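Local atomic coordinates of Sfrice_029225 (Spodoptera frugiperda, PDB entry 6I50), a protein that probably acts as a trimeric cytokine of the tumour necrosis factor family, binding receptors of the TNF receptor type. Residues Ile4-His9 / Pro52-Thr57; Val62-Thr67 / Ile155-Leu160. One frame throughout, in Å; residues are numbered along the deposited sequence.

Interaction 1: residues Ile4-His9 / Pro52-Thr57; sequences IAAHFH and PRPTLT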
loop_
_atom_site.group_PDB
_atom_site.type_symbol
_atom_site.label_atom_id
_atom_site.label_comp_id
_atom_site.label_asym_id
_atom_site.label_seq_id
_atom_site.Cartn_x
_atom_site.Cartn_y
_atom_site.Cartn_z
ATOM N N ILE A 4 11.967 13.672 8.099
ATOM C CA ILE A 4 12.648 13.615 6.802
ATOM C C ILE A 4 11.716 12.856 5.861
ATOM O O ILE A 4 11.779 11.634 5.734
ATOM C CB ILE A 4 14.031 12.978 6.918
ATOM C CG1 ILE A 4 14.873 13.777 7.922
ATOM C CG2 ILE A 4 14.724 12.919 5.558
ATOM C CD1 ILE A 4 16.285 13.291 8.061
ATOM N N ALA A 5 10.831 13.597 5.192
ATOM C CA ALA A 5 9.726 12.991 4.466
ATOM C C ALA A 5 9.205 13.984 3.440
ATOM O O ALA A 5 9.337 15.196 3.613
ATOM C CB ALA A 5 8.598 12.576 5.417
ATOM N N ALA A 6 8.598 13.456 2.384
ATOM C CA ALA A 6 8.038 14.290 1.330
ATOM C C ALA A 6 6.995 13.490 0.563
ATOM O O ALA A 6 7.087 12.265 0.448
ATOM C CB ALA A 6 9.129 14.803 0.378
ATOM N N HIS A 7 5.998 14.203 0.041
ATOM C CA HIS A 7 4.965 13.619 -0.800
ATOM C C HIS A 7 4.828 14.483 -2.043
ATOM O O HIS A 7 4.682 15.701 -1.933
ATOM C CB HIS A 7 3.621 13.539 -0.068
ATOM C CG HIS A 7 2.524 12.936 -0.888
ATOM N ND1 HIS A 7 2.296 11.577 -0.942
ATOM C CD2 HIS A 7 1.595 13.505 -1.693
ATOM C CE1 HIS A 7 1.265 11.336 -1.733
ATOM N NE2 HIS A 7 0.820 12.489 -2.198
ATOM N N PHE A 8 4.912 13.861 -3.215
ATOM C CA PHE A 8 4.773 14.553 -4.491
ATOM C C PHE A 8 3.623 13.916 -5.252
ATOM O O PHE A 8 3.546 12.686 -5.343
ATOM C CB PHE A 8 6.066 14.467 -5.308
ATOM C CG PHE A 8 7.289 14.838 -4.529
ATOM C CD1 PHE A 8 7.652 16.168 -4.392
ATOM C CD2 PHE A 8 8.057 13.863 -3.905
ATOM C CE1 PHE A 8 8.776 16.524 -3.665
ATOM C CE2 PHE A 8 9.185 14.209 -3.180
ATOM C CZ PHE A 8 9.538 15.547 -3.054
ATOM N N HIS A 9 2.733 14.735 -5.806
ATOM C CA HIS A 9 1.566 14.174 -6.470
ATOM C C HIS A 9 1.402 14.770 -7.862
ATOM O O HIS A 9 2.028 15.774 -8.217
ATOM C CB HIS A 9 0.279 14.359 -5.631
ATOM C CG HIS A 9 -0.011 15.776 -5.237
ATOM N ND1 HIS A 9 -0.601 16.098 -4.033
ATOM C CD2 HIS A 9 0.166 16.947 -5.893
ATOM C CE1 HIS A 9 -0.756 17.407 -3.955
ATOM N NE2 HIS A 9 -0.301 17.947 -5.072
ATOM N N PRO A 52 14.516 19.272 6.893
ATOM C CA PRO A 52 15.275 18.699 5.776
ATOM C C PRO A 52 14.525 17.489 5.245
ATOM O O PRO A 52 13.918 16.737 6.011
ATOM C CB PRO A 52 16.616 18.303 6.410
ATOM C CG PRO A 52 16.677 19.034 7.714
ATOM C CD PRO A 52 15.260 19.233 8.162
ATOM N N ARG A 53 14.548 17.308 3.928
ATOM C CA ARG A 53 13.656 16.328 3.319
ATOM C C ARG A 53 14.125 16.046 1.903
ATOM O O ARG A 53 14.879 16.835 1.325
ATOM C CB ARG A 53 12.210 16.843 3.297
ATOM C CG ARG A 53 12.052 18.155 2.535
ATOM C CD ARG A 53 10.637 18.298 2.022
ATOM N NE ARG A 53 10.333 19.631 1.495
ATOM C CZ ARG A 53 10.349 19.953 0.203
ATOM N NH1 ARG A 53 10.668 19.044 -0.711
ATOM N NH2 ARG A 53 10.032 21.186 -0.174
ATOM N N PRO A 54 13.674 14.941 1.304
ATOM C CA PRO A 54 13.887 14.746 -0.134
ATOM C C PRO A 54 13.233 15.865 -0.930
ATOM O O PRO A 54 12.228 16.447 -0.517
ATOM C CB PRO A 54 13.214 13.396 -0.418
ATOM C CG PRO A 54 13.137 12.719 0.914
ATOM C CD PRO A 54 12.949 13.818 1.918
ATOM N N THR A 55 13.800 16.150 -2.098
ATOM C CA THR A 55 13.317 17.233 -2.939
ATOM C C THR A 55 13.043 16.706 -4.341
ATOM O O THR A 55 13.405 15.579 -4.686
ATOM C CB THR A 55 14.310 18.410 -2.979
ATOM O OG1 THR A 55 15.593 17.948 -3.427
ATOM C CG2 THR A 55 14.451 19.036 -1.589
ATOM N N LEU A 56 12.388 17.536 -5.149
ATOM C CA LEU A 56 11.958 17.164 -6.493
ATOM C C LEU A 56 12.758 17.948 -7.523
ATOM O O LEU A 56 12.788 19.185 -7.487
ATOM C CB LEU A 56 10.459 17.420 -6.678
ATOM C CG LEU A 56 9.847 17.025 -8.025
ATOM C CD1 LEU A 56 9.865 15.513 -8.179
ATOM C CD2 LEU A 56 8.427 17.583 -8.153
ATOM N N THR A 57 13.396 17.232 -8.443
ATOM C CA THR A 57 14.157 17.869 -9.505
ATOM C C THR A 57 13.236 18.262 -10.661
ATOM O O THR A 57 12.093 17.811 -10.768
ATOM C CB THR A 57 15.270 16.948 -10.012
ATOM O OG1 THR A 57 14.698 15.921 -10.834
ATOM C CG2 THR A 57 16.034 16.312 -8.844
#
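With CG set opposite its carbonyl carbon (chi1 -49°), Phe-8 swings its ring from strand 5-10 onto Leu-56, whose own CG is turned away from the backbone N (chi1 -178°); the two side chains lie alongside each other, pointing opposite ways. Phe-8 CE1 meets Leu-56 CB at 3.6 Å, and CD1 of Leu-56 lies over one ring face. At the ring edge, in its plane, Pro-54 O sits 3.8 Å from Phe-8 CZ. Without the ring, as with an alanine here, Leu-56 is likely to lose its aromatic partner and a gap to open beside Val-62, which also touches the ring. Pro-54 O is also gripped by its neighbour: Arg-53 NH1 donates to it over 3.0 Å, in the carbonyl plane and on a lone pair. The methylenes of Arg-53 run along Ala-5 and Ala-6, Arg-53 CB lying 3.3 Å from Ala-5 O. At the other end the Ile-4 side chain crosses that of Pro-54 at about a right angle, its CG2 4.1 Å from Pro-54 CD. Apolar packing thus dominates, the arginine's bond staying within 52-57, and buried Pro-52 O, lacking a hydrogen-bond partner, is met by a CA-H...O contact from Ile-4 CA at 3.5 Å.

Interaction 2: residues Val62-Thr67 / Ile155-Leu160; sequences VHVHHT and IGLVKL
Val-62 divides its two methyls between two alternate residues of strand 144-161, Ile-155 and Leu-157. Its chi1 of 173° sets CG1 trans to the backbone N and CG2 trans to the carbonyl carbon; CG2 meets Ile-155 CD1 tip to tip at 4.1 Å, and CG1 lies alongside Leu-157, the two side chains pointing opposite ways. Ile-155 is extended through both torsions, which carries CD1 out to Val-62. Leu-157 is less relaxed: its chi1 of 17° lies away from the staggered positions, and its two methyls are shared out, CD1 to Val-62 CG1 at 4.1 Å and CD2 to Val-64 CG2 at 4.2 Å. Tyr-70 and Leu-129 also pack on Leu-157 and Val-64. Farther along, Lys-159 stretches from its backbone and bends only at its last torsion. Its CE touches across this contact, coming within 3.5 Å of Thr-67 O, while NZ makes a salt bridge with Asp-162, which probably offsets its charge. On the outward side of 62-67, His-65 CE1 lies above the centre of the His-63 ring. Branched aliphatic residues facing one another from two antiparallel sheets form the interior of a beta sandwich, here the jelly-roll of the TNF homology domain.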
loop_
_atom_site.group_PDB
_atom_site.type_symbol
_atom_site.label_atom_id
_atom_site.label_comp_id
_atom_site.label_asym_id
_atom_site.label_seq_id
_atom_site.Cartn_x
_atom_site.Cartn_y
_atom_site.Cartn_z
ATOM N N VAL A 62 13.009 12.242 -7.685
ATOM C CA VAL A 62 13.074 12.540 -6.260
ATOM C C VAL A 62 14.531 12.447 -5.826
ATOM O O VAL A 62 15.195 11.431 -6.058
ATOM C CB VAL A 62 12.190 11.582 -5.447
ATOM C CG1 VAL A 62 12.414 11.804 -3.966
ATOM C CG2 VAL A 62 10.721 11.797 -5.794
ATOM N N HIS A 63 15.025 13.511 -5.206
ATOM C CA HIS A 63 16.427 13.665 -4.830
ATOM C C HIS A 63 16.535 13.412 -3.325
ATOM O O HIS A 63 16.048 14.213 -2.522
ATOM C CB HIS A 63 16.879 15.074 -5.223
ATOM C CG HIS A 63 18.333 15.363 -5.003
ATOM N ND1 HIS A 63 19.166 14.554 -4.262
ATOM C CD2 HIS A 63 19.093 16.404 -5.419
ATOM C CE1 HIS A 63 20.380 15.078 -4.241
ATOM N NE2 HIS A 63 20.361 16.203 -4.933
ATOM N N VAL A 64 17.168 12.297 -2.946
ATOM C CA VAL A 64 17.328 11.906 -1.544
ATOM C C VAL A 64 18.568 12.599 -0.989
ATOM O O VAL A 64 19.623 12.605 -1.634
ATOM C CB VAL A 64 17.449 10.373 -1.412
ATOM C CG1 VAL A 64 17.688 9.950 0.051
ATOM C CG2 VAL A 64 16.210 9.672 -1.993
ATOM N N HIS A 65 18.448 13.190 0.207
ATOM C CA HIS A 65 19.559 13.913 0.818
ATOM C C HIS A 65 20.096 13.273 2.091
ATOM O O HIS A 65 21.119 13.744 2.608
ATOM C CB HIS A 65 19.143 15.358 1.129
ATOM C CG HIS A 65 18.709 16.126 -0.075
ATOM N ND1 HIS A 65 19.579 16.498 -1.074
ATOM C CD2 HIS A 65 17.488 16.574 -0.449
ATOM C CE1 HIS A 65 18.915 17.153 -2.009
ATOM N NE2 HIS A 65 17.645 17.214 -1.654
ATOM N N HIS A 66 19.445 12.229 2.611
ATOM C CA HIS A 66 19.838 11.618 3.874
ATOM C C HIS A 66 19.764 10.107 3.740
ATOM O O HIS A 66 18.738 9.566 3.315
ATOM C CB HIS A 66 18.938 12.086 5.018
ATOM C CG HIS A 66 18.804 13.569 5.101
ATOM N ND1 HIS A 66 17.879 14.274 4.359
ATOM C CD2 HIS A 66 19.487 14.484 5.827
ATOM C CE1 HIS A 66 17.994 15.562 4.633
ATOM N NE2 HIS A 66 18.963 15.715 5.521
ATOM N N THR A 67 20.846 9.436 4.117
ATOM C CA THR A 67 20.901 7.983 4.041
ATOM C C THR A 67 20.055 7.350 5.141
ATOM O O THR A 67 20.074 7.794 6.292
ATOM C CB THR A 67 22.353 7.523 4.162
ATOM O OG1 THR A 67 23.119 8.089 3.089
ATOM C CG2 THR A 67 22.447 6.006 4.115
ATOM N N ILE A 155 4.051 9.943 -5.526
ATOM C CA ILE A 155 5.210 9.232 -4.991
ATOM C C ILE A 155 5.622 9.933 -3.703
ATOM O O ILE A 155 5.686 11.164 -3.648
ATOM C CB ILE A 155 6.387 9.173 -5.991
ATOM C CG1 ILE A 155 7.636 8.585 -5.326
ATOM C CG2 ILE A 155 6.701 10.550 -6.578
ATOM C CD1 ILE A 155 8.759 8.267 -6.301
ATOM N N GLY A 156 5.832 9.154 -2.647
ATOM C CA GLY A 156 6.174 9.722 -1.361
ATOM C C GLY A 156 7.149 8.823 -0.633
ATOM O O GLY A 156 7.314 7.644 -0.964
ATOM N N LEU A 157 7.821 9.409 0.353
ATOM C CA LEU A 157 8.776 8.648 1.137
ATOM C C LEU A 157 8.922 9.278 2.509
ATOM O O LEU A 157 8.841 10.501 2.666
ATOM C CB LEU A 157 10.162 8.540 0.479
ATOM C CG LEU A 157 10.749 9.395 -0.650
ATOM C CD1 LEU A 157 10.370 10.862 -0.597
ATOM C CD2 LEU A 157 12.265 9.244 -0.623
ATOM N N VAL A 158 9.159 8.415 3.494
ATOM C CA VAL A 158 9.300 8.800 4.889
ATOM C C VAL A 158 10.510 8.063 5.435
ATOM O O VAL A 158 10.538 6.828 5.429
ATOM C CB VAL A 158 8.046 8.455 5.715
ATOM C CG1 VAL A 158 8.238 8.880 7.169
ATOM C CG2 VAL A 158 6.787 9.087 5.118
ATOM N N LYS A 159 11.496 8.803 5.930
ATOM C CA LYS A 159 12.626 8.135 6.560
ATOM C C LYS A 159 12.192 7.521 7.886
ATOM O O LYS A 159 11.590 8.194 8.730
ATOM C CB LYS A 159 13.784 9.101 6.775
ATOM C CG LYS A 159 15.045 8.395 7.252
ATOM C CD LYS A 159 16.166 9.373 7.514
ATOM C CE LYS A 159 17.318 8.673 8.204
ATOM N NZ LYS A 159 17.805 9.453 9.363
ATOM N N LEU A 160 12.506 6.237 8.063
ATOM C CA LEU A 160 12.124 5.477 9.247
ATOM C C LEU A 160 13.260 5.290 10.235
ATOM O O LEU A 160 13.008 5.240 11.445
ATOM C CB LEU A 160 11.609 4.091 8.849
ATOM C CG LEU A 160 10.441 4.057 7.871
ATOM C CD1 LEU A 160 10.075 2.602 7.596
ATOM C CD2 LEU A 160 9.264 4.821 8.435
#

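Interaction 2 is the more deeply buried of the two, whereas interaction 1 is partly exposed, with Pro-52 at the surface. Both join the same pair of sheets: strands 5-10 and 144-161 are neighbours in one, 55-56 and 62-63 in the other. Backbone bonding knits them side by side, Phe-8 O to Ile-155 N at 2.8 Å and Thr-55 O to His-63 N at 2.7 Å. Their chemistry follows their place. Towards the sandwich interior, 62-67 and 155-160 meet chiefly through aliphatic methyls; nearer the edge, where 55-56 is an outermost strand of its sheet within the chain, 4-9 and 52-57 mix an aromatic ring, prolines and an arginine with backbone carbonyls.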